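Long-range contact in APL1 (Anopheles gambiae, PDB 3O6N), which probably regulates complement-like immunity in the mosquito as the leucine-rich repeat partner of LRIM1 in a heterodimeric complex: residues N54-K59 with D78-E83. Numbering follows the deposited sequence.
Sequences NSTMRK and DLQIEE
Main-chain bonds join M57 and R58 to the following turn of the leucine-rich repeat solenoid. M57 N donates to L79 O at 2.9 Å, nearly straight at 166° and in the carbonyl plane. R58 O accepts two amides, E82 N at 2.7 Å and E83 N at 3.2 Å; the second lies in the carbonyl plane, the first tilts away from it. A CA-H...O contact from I81 CA to M57 O adds to the ladder, and K59 and E83 form a parallel bridge. On the buried side, M57 and L79 run side by side and meet by their methyls, CE to CD2 at a tight 3.3 Å, both against F52 of strand 49-53.

The side chains of R58, Q80 and E82 lie along the other flank. R58 NH1 donates to Q80 OE1 at 3.0 Å from above the amide plane, 42° out of it. One water accepts a hydrogen bond from R58 NH1, lying in the guanidinium plane, and donates to Q80 O and E82 OE2; a second joins S55 O, D78 O and Q80 NE2. Separately, K59 leaves with CG anti to its backbone N (chi1 174°), as E83 does, which aligns two extended chains; their long salt bridge, NZ to OE2 at 3.9 Å, is doubtful because the E83 side chain has an alternate position.

Backbone bonds and apolar packing thus tie adjacent coils together here, while water completes polar links at the partly exposed flank and E82 probably steadies the charge of R58.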
ATOM      1  N   ASN A  54       9.870 -25.435  14.744  1.00 34.57           N
ATOM      2  CA  ASN A  54      11.119 -25.441  15.492  1.00 40.73           C
ATOM      3  C   ASN A  54      12.270 -25.955  14.630  1.00 38.31           C
ATOM      4  O   ASN A  54      13.075 -26.776  15.072  1.00 36.62           O
ATOM      5  CB  ASN A  54      10.972 -26.295  16.753  1.00 51.63           C
ATOM      6  CG  ASN A  54      11.625 -25.662  17.965  1.00 60.40           C
ATOM      7  OD1 ASN A  54      12.716 -25.101  17.875  1.00 64.98           O
ATOM      8  ND2 ASN A  54      10.951 -25.742  19.106  1.00 62.12           N
ATOM      9  N   SER A  55      12.341 -25.465  13.395  1.00 33.96           N
ATOM     10  CA  SER A  55      13.334 -25.947  12.439  1.00 30.59           C
ATOM     11  C   SER A  55      14.168 -24.824  11.833  1.00 30.94           C
ATOM     12  O   SER A  55      13.739 -23.668  11.783  1.00 30.13           O
ATOM     13  CB  SER A  55      12.653 -26.736  11.318  1.00 27.86           C
ATOM     14  OG  SER A  55      11.953 -27.857  11.829  1.00 28.66           O
ATOM     15  N   THR A  56      15.364 -25.182  11.376  1.00 25.20           N
ATOM     16  CA  THR A  56      16.226 -24.278  10.626  1.00 25.32           C
ATOM     17  C   THR A  56      16.864 -25.017   9.450  1.00 28.94           C
ATOM     18  O   THR A  56      17.368 -26.132   9.600  1.00 30.34           O
ATOM     19  CB  THR A  56      17.341 -23.682  11.507  1.00 32.82           C
ATOM     20  OG1 THR A  56      18.240 -24.720  11.916  1.00 44.46           O
ATOM     21  CG2 THR A  56      16.754 -23.013  12.740  1.00 34.75           C
ATOM     22  N   MET A  57      16.823 -24.397   8.277  1.00 26.47           N
ATOM     23  CA  MET A  57      17.490 -24.936   7.101  1.00 25.62           C
ATOM     24  C   MET A  57      18.223 -23.808   6.395  1.00 27.76           C
ATOM     25  O   MET A  57      17.666 -23.152   5.516  1.00 26.42           O
ATOM     26  CB  MET A  57      16.482 -25.582   6.147  1.00 27.65           C
ATOM     27  CG  MET A  57      15.814 -26.838   6.689  1.00 26.58           C
ATOM     28  SD  MET A  57      14.956 -27.761   5.399  1.00 29.86           S
ATOM     29  CE  MET A  57      13.597 -26.662   5.016  1.00 26.26           C
ATOM     30  N   ARG A  58      19.472 -23.582   6.786  1.00 26.32           N
ATOM     31  CA  ARG A  58      20.225 -22.444   6.266  1.00 28.66           C
ATOM     32  C   ARG A  58      20.460 -22.567   4.759  1.00 27.42           C
ATOM     33  O   ARG A  58      20.587 -21.565   4.053  1.00 25.29           O
ATOM     34  CB  ARG A  58      21.523 -22.254   7.055  1.00 33.39           C
ATOM     35  CG  ARG A  58      21.274 -22.249   8.563  1.00 38.51           C
ATOM     36  CD  ARG A  58      22.329 -21.492   9.354  1.00 40.67           C
ATOM     37  NE  ARG A  58      22.138 -21.663  10.796  1.00 42.43           N
ATOM     38  CZ  ARG A  58      21.361 -20.892  11.556  1.00 44.59           C
ATOM     39  NH1 ARG A  58      20.689 -19.880  11.024  1.00 36.64           N
ATOM     40  NH2 ARG A  58      21.254 -21.136  12.856  1.00 46.77           N
ATOM     41  N   LYS A  59      20.500 -23.803   4.273  1.00 26.81           N
ATOM     42  CA  LYS A  59      20.431 -24.058   2.839  1.00 23.17           C
ATOM     43  C   LYS A  59      19.293 -25.035   2.575  1.00 23.72           C
ATOM     44  O   LYS A  59      19.225 -26.094   3.194  1.00 26.18           O
ATOM     45  CB  LYS A  59      21.753 -24.622   2.309  1.00 27.87           C
ATOM     46  CG  LYS A  59      21.694 -25.037   0.847  1.00 32.59           C
ATOM     47  CD  LYS A  59      23.067 -25.422   0.307  1.00 44.04           C
ATOM     48  CE  LYS A  59      22.987 -25.780  -1.173  1.00 50.63           C
ATOM     49  NZ  LYS A  59      24.330 -26.013  -1.774  1.00 54.88           N
ATOM     50  N   ASP A  78      10.166 -18.440   7.546  1.00 20.39           N
ATOM     51  CA  ASP A  78      10.963 -18.320   8.772  1.00 22.61           C
ATOM     52  C   ASP A  78      11.763 -19.576   9.126  1.00 24.03           C
ATOM     53  O   ASP A  78      11.762 -20.026  10.275  1.00 23.30           O
ATOM     54  CB  ASP A  78      10.070 -17.917   9.949  1.00 27.77           C
ATOM     55  CG  ASP A  78      10.868 -17.545  11.185  1.00 26.99           C
ATOM     56  OD1 ASP A  78      12.009 -17.059  11.038  1.00 26.83           O
ATOM     57  OD2 ASP A  78      10.351 -17.736  12.304  1.00 26.98           O
ATOM     58  N   LEU A  79      12.454 -20.132   8.137  1.00 17.75           N
ATOM     59  CA  LEU A  79      13.299 -21.305   8.348  1.00 22.47           C
ATOM     60  C   LEU A  79      14.770 -20.906   8.384  1.00 21.97           C
ATOM     61  O   LEU A  79      15.655 -21.762   8.375  1.00 24.55           O
ATOM     62  CB  LEU A  79      13.068 -22.336   7.237  1.00 23.49           C
ATOM     63  CG  LEU A  79      12.016 -23.423   7.480  1.00 30.37           C
ATOM     64  CD1 LEU A  79      10.744 -22.853   8.071  1.00 32.13           C
ATOM     65  CD2 LEU A  79      11.720 -24.159   6.190  1.00 34.34           C
ATOM     66  N   GLN A  80      15.020 -19.601   8.415  1.00 20.20           N
ATOM     67  CA  GLN A  80      16.380 -19.067   8.403  1.00 19.10           C
ATOM     68  C   GLN A  80      17.178 -19.527   7.179  1.00 19.53           C
ATOM     69  O   GLN A  80      18.371 -19.806   7.269  1.00 19.84           O
ATOM     70  CB  GLN A  80      17.098 -19.412   9.711  1.00 21.55           C
ATOM     71  CG  GLN A  80      16.354 -18.883  10.938  1.00 22.08           C
ATOM     72  CD  GLN A  80      17.046 -19.205  12.247  1.00 29.65           C
ATOM     73  OE1 GLN A  80      18.233 -18.930  12.424  1.00 30.99           O
ATOM     74  NE2 GLN A  80      16.302 -19.790  13.177  1.00 32.45           N
ATOM     75  N   ILE A  81      16.507 -19.584   6.032  1.00 21.21           N
ATOM     76  CA  ILE A  81      17.133 -20.003   4.781  1.00 19.99           C
ATOM     77  C   ILE A  81      17.978 -18.880   4.195  1.00 21.50           C
ATOM     78  O   ILE A  81      17.495 -17.762   4.021  1.00 22.00           O
ATOM     79  CB  ILE A  81      16.074 -20.400   3.731  1.00 20.45           C
ATOM     80  CG1 ILE A  81      15.134 -21.466   4.296  1.00 22.25           C
ATOM     81  CG2 ILE A  81      16.740 -20.875   2.432  1.00 18.02           C
ATOM     82  CD1 ILE A  81      14.060 -21.899   3.327  1.00 21.96           C
ATOM     83  N   GLU A  82      19.232 -19.182   3.882  1.00 18.92           N
ATOM     84  CA  GLU A  82      20.122 -18.205   3.268  1.00 20.42           C
ATOM     85  C   GLU A  82      20.369 -18.506   1.795  1.00 22.39           C
ATOM     86  O   GLU A  82      20.645 -17.603   1.009  1.00 24.04           O
ATOM     87  CB  GLU A  82      21.455 -18.156   4.008  1.00 19.89           C
ATOM     88  CG  GLU A  82      21.327 -17.726   5.449  1.00 18.60           C
ATOM     89  CD  GLU A  82      22.647 -17.773   6.185  1.00 28.23           C
ATOM     90  OE1 GLU A  82      23.649 -17.253   5.646  1.00 32.14           O
ATOM     91  OE2 GLU A  82      22.682 -18.340   7.297  1.00 26.02           O
ATOM     92  N   GLU A  83      20.279 -19.780   1.429  0.51 21.90           N
ATOM     93  CA  GLU A  83      20.503 -20.191   0.049  0.51 24.58           C
ATOM     94  C   GLU A  83      19.580 -21.337  -0.348  0.51 26.41           C
ATOM     95  O   GLU A  83      19.195 -22.158   0.487  0.51 25.17           O
ATOM     96  CB  GLU A  83      21.965 -20.594  -0.166  0.51 26.46           C
ATOM     97  CG  GLU A  83      22.273 -21.077  -1.579  0.51 29.45           C
ATOM     98  CD  GLU A  83      23.742 -21.385  -1.789  0.51 37.97           C
ATOM     99  OE1 GLU A  83      24.580 -20.823  -1.051  0.51 39.10           O
ATOM    100  OE2 GLU A  83      24.059 -22.192  -2.689  0.51 41.87           O
TER
HETATM  101  O   HOH W   1      13.802 -20.950  12.002  1.00 29.39           O
HETATM  102  O   HOH W   2      20.296 -18.489   8.557  1.00 28.98           O